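Local coordinates for protein ribonucleoside-diphosphate reductase, alpha chain (Actinobacillus ureae ATCC 25976, PDB 6DQX) that probably catalyses the reduction of ribonucleoside diphosphates to deoxyribonucleoside diphosphates, as the catalytic subunit of a class Id ribonucleotide reductase, at residues A[340-345]-A[398-403]; A[386-391]-A[404-409]. All blocks are in the same frame, centred on the assembly; numbering follows the deposited sequence.

Contact 1: A[340-345]-A[398-403]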
ATOM      1  N   ALA A 340      23.941   1.827   1.046  1.00 12.15           N
ATOM      2  CA  ALA A 340      24.972   1.289   0.175  1.00 12.38           C
ATOM      3  C   ALA A 340      26.178   2.231   0.081  1.00 12.57           C
ATOM      4  O   ALA A 340      27.307   1.783   0.232  1.00 12.09           O
ATOM      5  CB  ALA A 340      24.456   1.010  -1.209  1.00 11.92           C
ATOM      6  N   THR A 341      25.913   3.510  -0.130  1.00 13.08           N
ATOM      7  CA  THR A 341      26.982   4.536  -0.186  1.00 14.70           C
ATOM      8  C   THR A 341      27.874   4.537   1.075  1.00 15.52           C
ATOM      9  O   THR A 341      29.105   4.610   0.981  1.00 16.76           O
ATOM     10  CB  THR A 341      26.390   5.932  -0.396  1.00 15.61           C
ATOM     11  OG1 THR A 341      25.661   5.910  -1.627  1.00 15.01           O
ATOM     12  CG2 THR A 341      27.527   7.006  -0.459  1.00 16.62           C
ATOM     13  N   ARG A 342      27.258   4.475   2.251  1.00 15.21           N
ATOM     14  CA  ARG A 342      28.000   4.622   3.482  1.00 15.67           C
ATOM     15  C   ARG A 342      28.633   3.344   4.028  1.00 15.32           C
ATOM     16  O   ARG A 342      29.641   3.422   4.731  1.00 14.81           O
ATOM     17  CB  ARG A 342      27.120   5.269   4.528  1.00 17.84           C
ATOM     18  CG  ARG A 342      26.598   6.613   4.066  1.00 20.01           C
ATOM     19  CD  ARG A 342      25.567   7.152   5.015  1.00 23.23           C
ATOM     20  NE  ARG A 342      26.119   7.697   6.240  1.00 25.60           N
ATOM     21  CZ  ARG A 342      25.850   7.304   7.488  1.00 26.21           C
ATOM     22  NH1 ARG A 342      25.028   6.306   7.784  1.00 28.76           N
ATOM     23  NH2 ARG A 342      26.414   7.964   8.479  1.00 27.11           N
ATOM     24  N   HIS A 343      28.026   2.186   3.730  1.00 14.27           N
ATOM     25  CA  HIS A 343      28.417   0.888   4.302  1.00 13.23           C
ATOM     26  C   HIS A 343      29.168  -0.011   3.331  1.00 12.81           C
ATOM     27  O   HIS A 343      30.097  -0.706   3.732  1.00 11.99           O
ATOM     28  CB  HIS A 343      27.165   0.104   4.756  1.00 13.10           C
ATOM     29  CG  HIS A 343      26.491   0.680   5.960  1.00 12.98           C
ATOM     30  ND1 HIS A 343      25.689   1.806   5.929  1.00 14.20           N
ATOM     31  CD2 HIS A 343      26.483   0.250   7.231  1.00 11.91           C
ATOM     32  CE1 HIS A 343      25.239   2.046   7.155  1.00 12.19           C
ATOM     33  NE2 HIS A 343      25.713   1.115   7.962  1.00 13.69           N
ATOM     34  N   ARG A 344      28.717  -0.056   2.081  1.00 12.11           N
ATOM     35  CA  ARG A 344      29.215  -0.988   1.082  1.00 12.54           C
ATOM     36  C   ARG A 344      29.230  -2.445   1.588  1.00 12.53           C
ATOM     37  O   ARG A 344      30.192  -3.187   1.372  1.00 12.65           O
ATOM     38  CB  ARG A 344      30.608  -0.548   0.604  1.00 12.94           C
ATOM     39  CG  ARG A 344      30.668   0.871   0.061  1.00 13.58           C
ATOM     40  CD  ARG A 344      31.999   1.150  -0.645  1.00 13.81           C
ATOM     41  NE  ARG A 344      32.024   0.413  -1.903  1.00 14.27           N
ATOM     42  CZ  ARG A 344      31.515   0.834  -3.065  1.00 15.02           C
ATOM     43  NH1 ARG A 344      31.003   2.050  -3.205  1.00 15.47           N
ATOM     44  NH2 ARG A 344      31.546   0.039  -4.122  1.00 16.07           N
ATOM     45  N   ALA A 345      28.173  -2.855   2.293  1.00 12.90           N
ATOM     46  CA  ALA A 345      28.127  -4.220   2.829  1.00 13.13           C
ATOM     47  C   ALA A 345      28.082  -5.270   1.722  1.00 13.23           C
ATOM     48  O   ALA A 345      27.350  -5.105   0.742  1.00 13.07           O
ATOM     49  CB  ALA A 345      26.934  -4.391   3.757  1.00 13.50           C
ATOM     50  N   PRO A 398      34.398   3.979   2.694  1.00 14.77           N
ATOM     51  CA  PRO A 398      33.149   4.721   2.712  1.00 15.39           C
ATOM     52  C   PRO A 398      32.950   5.381   4.098  1.00 15.61           C
ATOM     53  O   PRO A 398      33.664   5.066   5.053  1.00 14.73           O
ATOM     54  CB  PRO A 398      32.097   3.627   2.445  1.00 14.99           C
ATOM     55  CG  PRO A 398      32.703   2.406   3.034  1.00 14.60           C
ATOM     56  CD  PRO A 398      34.193   2.524   2.817  1.00 14.96           C
ATOM     57  N   GLU A 399      31.964   6.252   4.197  1.00 16.65           N
ATOM     58  CA  GLU A 399      31.782   7.118   5.386  1.00 18.09           C
ATOM     59  C   GLU A 399      31.748   6.381   6.726  1.00 17.22           C
ATOM     60  O   GLU A 399      32.369   6.821   7.670  1.00 16.13           O
ATOM     61  CB  GLU A 399      30.516   7.975   5.206  1.00 20.97           C
ATOM     62  CG  GLU A 399      30.211   8.970   6.327  1.00 24.23           C
ATOM     63  CD  GLU A 399      28.843   9.626   6.175  1.00 27.49           C
ATOM     64  OE1 GLU A 399      28.408   9.860   5.029  1.00 28.67           O
ATOM     65  OE2 GLU A 399      28.193   9.902   7.216  1.00 33.39           O
ATOM     66  N   ILE A 400      31.010   5.262   6.814  1.00 16.30           N
ATOM     67  CA  ILE A 400      30.902   4.516   8.058  1.00 16.54           C
ATOM     68  C   ILE A 400      32.241   3.921   8.497  1.00 14.86           C
ATOM     69  O   ILE A 400      32.488   3.747   9.676  1.00 14.64           O
ATOM     70  CB  ILE A 400      29.795   3.399   7.908  1.00 18.88           C
ATOM     71  CG1 ILE A 400      28.412   4.035   8.054  1.00 21.66           C
ATOM     72  CG2 ILE A 400      29.972   2.232   8.845  1.00 21.13           C
ATOM     73  CD1 ILE A 400      28.169   4.827   9.337  1.00 23.08           C
ATOM     74  N   LEU A 401      33.111   3.623   7.546  1.00 14.18           N
ATOM     75  CA  LEU A 401      34.394   3.016   7.819  1.00 14.09           C
ATOM     76  C   LEU A 401      35.612   3.965   7.789  1.00 15.18           C
ATOM     77  O   LEU A 401      36.743   3.487   7.738  1.00 13.80           O
ATOM     78  CB  LEU A 401      34.622   1.877   6.820  1.00 14.59           C
ATOM     79  CG  LEU A 401      33.707   0.662   7.028  1.00 13.97           C
ATOM     80  CD1 LEU A 401      33.718  -0.224   5.787  1.00 14.95           C
ATOM     81  CD2 LEU A 401      34.119  -0.091   8.266  1.00 14.04           C
ATOM     82  N   LYS A 402      35.398   5.282   7.800  1.00 16.72           N
ATOM     83  CA  LYS A 402      36.542   6.212   7.837  1.00 18.47           C
ATOM     84  C   LYS A 402      37.414   5.857   9.040  1.00 19.10           C
ATOM     85  O   LYS A 402      36.929   5.825  10.181  1.00 18.94           O
ATOM     86  CB  LYS A 402      36.070   7.662   7.910  1.00 21.85           C
ATOM     87  CG  LYS A 402      37.190   8.683   7.800  1.00 26.09           C
ATOM     88  CD  LYS A 402      36.613  10.081   7.624  1.00 30.82           C
ATOM     89  CE  LYS A 402      37.614  11.156   8.006  1.00 33.22           C
ATOM     90  NZ  LYS A 402      36.902  12.445   8.142  1.00 36.72           N
ATOM     91  N   GLY A 403      38.684   5.547   8.771  1.00 19.14           N
ATOM     92  CA  GLY A 403      39.660   5.181   9.803  1.00 19.43           C
ATOM     93  C   GLY A 403      39.682   3.724  10.210  1.00 18.62           C
ATOM     94  O   GLY A 403      40.503   3.331  11.037  1.00 19.38           O
TER
HETATM   95  O   HOH W   1      30.538   6.798   1.696  1.00 17.43           O

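Contact 2: A[386-391]-A[404-409]. With EDO (1,2-ethanediol), chain F.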
ATOM      1  N   LYS A 386      41.289  -9.368   3.658  1.00 14.90           N
ATOM      2  CA  LYS A 386      42.469  -8.848   2.962  1.00 16.53           C
ATOM      3  C   LYS A 386      42.060  -8.085   1.718  1.00 15.50           C
ATOM      4  O   LYS A 386      42.549  -6.990   1.460  1.00 13.97           O
ATOM      5  CB  LYS A 386      43.402  -9.996   2.597  1.00 18.84           C
ATOM      6  CG  LYS A 386      44.647  -9.582   1.821  1.00 21.01           C
ATOM      7  CD  LYS A 386      45.504 -10.785   1.485  1.00 24.14           C
ATOM      8  CE  LYS A 386      44.837 -11.652   0.438  1.00 26.11           C
ATOM      9  NZ  LYS A 386      45.789 -12.499  -0.328  1.00 28.65           N
ATOM     10  N   ALA A 387      41.145  -8.673   0.951  1.00 14.62           N
ATOM     11  CA  ALA A 387      40.668  -8.062  -0.265  1.00 14.43           C
ATOM     12  C   ALA A 387      39.958  -6.714   0.009  1.00 13.95           C
ATOM     13  O   ALA A 387      40.199  -5.717  -0.686  1.00 13.74           O
ATOM     14  CB  ALA A 387      39.781  -9.036  -1.038  1.00 14.69           C
ATOM     15  N   SER A 388      39.165  -6.662   1.074  1.00 13.31           N
ATOM     16  CA  SER A 388      38.442  -5.433   1.438  1.00 13.32           C
ATOM     17  C   SER A 388      39.421  -4.337   1.882  1.00 13.95           C
ATOM     18  O   SER A 388      39.238  -3.170   1.563  1.00 13.59           O
ATOM     19  CB  SER A 388      37.450  -5.683   2.557  1.00 12.96           C
ATOM     20  OG  SER A 388      36.553  -4.600   2.670  1.00 12.37           O
ATOM     21  N   GLN A 389      40.476  -4.741   2.587  1.00 14.62           N
ATOM     22  CA  GLN A 389      41.573  -3.807   2.937  1.00 16.43           C
ATOM     23  C   GLN A 389      42.278  -3.232   1.708  1.00 16.73           C
ATOM     24  O   GLN A 389      42.509  -2.034   1.647  1.00 19.37           O
ATOM     25  CB  GLN A 389      42.583  -4.489   3.880  1.00 17.34           C
ATOM     26  CG  GLN A 389      42.018  -4.791   5.271  1.00 18.05           C
ATOM     27  CD  GLN A 389      42.853  -5.777   6.069  1.00 19.09           C
ATOM     28  OE1 GLN A 389      43.698  -6.472   5.532  1.00 21.67           O
ATOM     29  NE2 GLN A 389      42.598  -5.850   7.349  1.00 22.10           N
ATOM     30  N   GLU A 390      42.599  -4.072   0.719  1.00 17.35           N
ATOM     31  CA  GLU A 390      43.207  -3.632  -0.548  1.00 17.78           C
ATOM     32  C   GLU A 390      42.274  -2.698  -1.328  1.00 16.95           C
ATOM     33  O   GLU A 390      42.712  -1.682  -1.902  1.00 15.77           O
ATOM     34  CB  GLU A 390      43.539  -4.817  -1.464  1.00 19.59           C
ATOM     35  CG  GLU A 390      44.570  -5.786  -0.903  1.00 21.31           C
ATOM     36  CD  GLU A 390      44.606  -7.145  -1.592  1.00 23.84           C
ATOM     37  OE1 GLU A 390      43.806  -7.451  -2.530  1.00 26.99           O
ATOM     38  OE2 GLU A 390      45.468  -7.939  -1.175  1.00 26.81           O
ATOM     39  N   LEU A 391      40.989  -3.049  -1.343  1.00 15.28           N
ATOM     40  CA  LEU A 391      39.995  -2.194  -1.971  1.00 15.23           C
ATOM     41  C   LEU A 391      39.914  -0.793  -1.360  1.00 15.02           C
ATOM     42  O   LEU A 391      39.677   0.174  -2.082  1.00 14.96           O
ATOM     43  CB  LEU A 391      38.611  -2.847  -1.935  1.00 15.25           C
ATOM     44  CG  LEU A 391      38.382  -4.030  -2.863  1.00 15.93           C
ATOM     45  CD1 LEU A 391      37.148  -4.841  -2.415  1.00 16.21           C
ATOM     46  CD2 LEU A 391      38.242  -3.580  -4.319  1.00 16.66           C
ATOM     47  N   TYR A 404      38.766   2.919   9.657  1.00 17.41           N
ATOM     48  CA  TYR A 404      38.662   1.514   9.969  1.00 17.01           C
ATOM     49  C   TYR A 404      39.505   0.586   9.097  1.00 16.47           C
ATOM     50  O   TYR A 404      39.741  -0.531   9.514  1.00 18.06           O
ATOM     51  CB  TYR A 404      37.199   1.029   9.976  1.00 16.38           C
ATOM     52  CG  TYR A 404      36.453   1.444  11.235  1.00 16.51           C
ATOM     53  CD1 TYR A 404      35.880   2.704  11.346  1.00 17.12           C
ATOM     54  CD2 TYR A 404      36.317   0.577  12.294  1.00 17.30           C
ATOM     55  CE1 TYR A 404      35.200   3.084  12.497  1.00 17.44           C
ATOM     56  CE2 TYR A 404      35.635   0.945  13.455  1.00 17.85           C
ATOM     57  CZ  TYR A 404      35.069   2.194  13.541  1.00 17.63           C
ATOM     58  OH  TYR A 404      34.387   2.595  14.667  1.00 18.78           O
ATOM     59  N   GLY A 405      39.940   1.038   7.928  1.00 16.38           N
ATOM     60  CA  GLY A 405      40.925   0.323   7.121  1.00 16.46           C
ATOM     61  C   GLY A 405      40.411  -0.722   6.149  1.00 15.66           C
ATOM     62  O   GLY A 405      41.202  -1.527   5.641  1.00 16.09           O
ATOM     63  N   ARG A 406      39.099  -0.728   5.874  1.00 14.47           N
ATOM     64  CA  ARG A 406      38.555  -1.556   4.810  1.00 13.12           C
ATOM     65  C   ARG A 406      37.427  -0.831   4.096  1.00 12.85           C
ATOM     66  O   ARG A 406      36.968   0.220   4.553  1.00 12.88           O
ATOM     67  CB  ARG A 406      38.095  -2.910   5.341  1.00 12.90           C
ATOM     68  CG  ARG A 406      36.944  -2.857   6.333  1.00 12.58           C
ATOM     69  CD  ARG A 406      36.500  -4.273   6.688  1.00 12.81           C
ATOM     70  NE  ARG A 406      35.314  -4.209   7.540  1.00 13.37           N
ATOM     71  CZ  ARG A 406      35.279  -3.845   8.825  1.00 13.86           C
ATOM     72  NH1 ARG A 406      36.385  -3.534   9.504  1.00 15.04           N
ATOM     73  NH2 ARG A 406      34.108  -3.809   9.469  1.00 14.15           N
ATOM     74  N   ARG A 407      37.033  -1.420   2.973  1.00 12.13           N
ATOM     75  CA  ARG A 407      36.057  -0.860   2.037  1.00 12.62           C
ATOM     76  C   ARG A 407      34.591  -1.213   2.391  1.00 12.63           C
ATOM     77  O   ARG A 407      33.664  -0.472   2.008  1.00 12.48           O
ATOM     78  CB  ARG A 407      36.399  -1.426   0.654  1.00 13.53           C
ATOM     79  CG  ARG A 407      35.545  -0.997  -0.528  1.00 15.03           C
ATOM     80  CD  ARG A 407      35.926   0.361  -1.023  1.00 15.08           C
ATOM     81  NE  ARG A 407      35.326   0.632  -2.330  1.00 15.35           N
ATOM     82  CZ  ARG A 407      35.060   1.844  -2.793  1.00 16.29           C
ATOM     83  NH1 ARG A 407      35.344   2.921  -2.070  1.00 18.08           N
ATOM     84  NH2 ARG A 407      34.494   1.983  -3.984  1.00 17.13           N
ATOM     85  N   ASN A 408      34.398  -2.361   3.045  1.00 12.02           N
ATOM     86  CA  ASN A 408      33.092  -3.015   3.226  1.00 11.84           C
ATOM     87  C   ASN A 408      32.849  -3.350   4.680  1.00 11.85           C
ATOM     88  O   ASN A 408      33.706  -3.930   5.335  1.00 12.11           O
ATOM     89  CB  ASN A 408      33.093  -4.296   2.434  1.00 11.70           C
ATOM     90  CG  ASN A 408      33.572  -4.079   1.021  1.00 11.62           C
ATOM     91  OD1 ASN A 408      34.726  -4.395   0.688  1.00 11.76           O
ATOM     92  ND2 ASN A 408      32.722  -3.463   0.190  1.00 10.63           N
ATOM     93  N   THR A 409      31.674  -2.985   5.205  1.00 12.07           N
ATOM     94  CA  THR A 409      31.419  -3.168   6.635  1.00 11.82           C
ATOM     95  C   THR A 409      31.366  -4.641   7.001  1.00 11.92           C
ATOM     96  O   THR A 409      31.871  -5.051   8.070  1.00 11.67           O
ATOM     97  CB  THR A 409      30.127  -2.480   7.114  1.00 12.00           C
ATOM     98  OG1 THR A 409      29.034  -2.922   6.311  1.00 11.72           O
ATOM     99  CG2 THR A 409      30.266  -0.974   7.065  1.00 12.27           C
TER
HETATM  100  C1  EDO F 605      34.934   0.463  -8.254  1.00 32.66           C
HETATM  101  O1  EDO F 605      33.555   0.382  -8.642  1.00 35.43           O
HETATM  102  C2  EDO F 605      35.226  -0.373  -7.019  1.00 31.42           C
HETATM  103  O2  EDO F 605      34.246  -0.156  -6.010  1.00 29.62           O
HETATM  104  O   HOH W   2      43.294  -0.358   3.697  1.00 29.31           O

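Contact 1: A[340-345]-A[398-403]
Arg342 meets Glu399 and Ile400 at once, with its guanidinium edge turned to the carboxylate and one face turned to the isoleucine. Arg342 NH2 forms a salt bridge to Glu399 OE2 at 2.9 Å, and OE2 lies almost in the guanidinium plane. The acid is approached differently: the donor comes from above the carboxylate plane, and the two flat groups stand 76° apart. NE adds a weak bond to the same OE2, so one oxygen takes both donors. The extended glutamate, its CG anti to the backbone N (chi1 -178°), reaches this edge, while Ile400 CD1 lies over the face, 3.7 Å from Arg342 NH2. Ile400 CG1 also makes a CH-pi contact over one face of the His343 ring.

Backbone carbonyls tie the end of the helix to the second segment. Ile400 N donates to Arg342 O at 3.1 Å, and Pro398 CB packs 3.4 Å from that same Arg342 O. A water receives a bond from Glu399 N and donates to Thr341 O. Arg344 CG also packs against the proline, 3.9 Å from Pro398 CB.

Further out, Glu286 pairs with Arg342 NH1, and Asp317 and Ser321 hold the end of Arg344. His343 ND1 bonds to Phe339 O, and its ring stacks on Phe339. Arg344, with positive phi, breaks the helical path, and the short 3-10 turn at 399-400 covers the carbonyl end of helix 334-343, which leads into strand 347-351 in the ribonucleotide reductase barrel domain.

Contact 2: A[386-391]-A[404-409]
The guanidinium of Arg407 has O2 of a bound ethanediol at its edge, near its plane, where Arg407 NH2 donates to ethanediol O2 over 3.0 Å; the Leu391 carbonyl oxygen stands obliquely to the same group. The guanidinium of Arg406 is turned elsewhere: Thr409 O lies near its plane and takes a bond from Arg406 NH2 at 2.9 Å, and NE bonds weakly to Asn408 O. These bonds lie within the loop; across the contact, Arg406 CB packs against Ser388 OG.

The segments belong to helix 367-395 of the ribonucleotide reductase barrel domain and to the irregular chain that folds back along it. Leu391 and Arg407 touch through their aliphatic parts, Leu391 CB to Arg407 CB at 3.7 Å. With CG anti to the backbone N (chi1 -179°) and a bend at chi2, Arg407 carries its methylenes past Leu391; beyond them Asp317 pairs with NE and Gly396 O takes NH1. Asp317 and Ser321 also bond the ethanediol, which probably came from the crystallisation liquor.

One residue before Arg406, Gly405 O lies 3.4 Å from Gln389 CG, and Gln389 CA also makes a CH...O contact to it. A water donates to both Gln389 O and Gly405 O, bridging the two backbones.

Ser388 grips the loop at its middle. Arg407 N bonds to Ser388 O at 3.1 Å, and more weakly to OG. Asn408 ND2 is occupied by Arg344 O and Asp317, while the Ser388 OG hydroxyl donates to Asn408 OD1 at 2.7 Å, tilted 19° from the amide carbonyl plane.

Overall arrangement
Both contacts use the chain that follows helix 367-395: its first part, 398-403, meets the end of helix 334-343 in contact 1, and its continuation, 404-409, returns to helix 367-395 in contact 2. Their centres lie about 10 Å apart. Contact 1 is largely buried, yet carries its salt bridge on an exposed glutamate; contact 2 is partly buried and relies on neutral serine, amide and backbone bonds, without a salt bridge between its segments. The two are joined through the backbone where Thr409 N probably bonds to His343 O. Arg344 and Arg407 lie close together, both paired with Asp317 of helix 308-327, which probably offsets their charges.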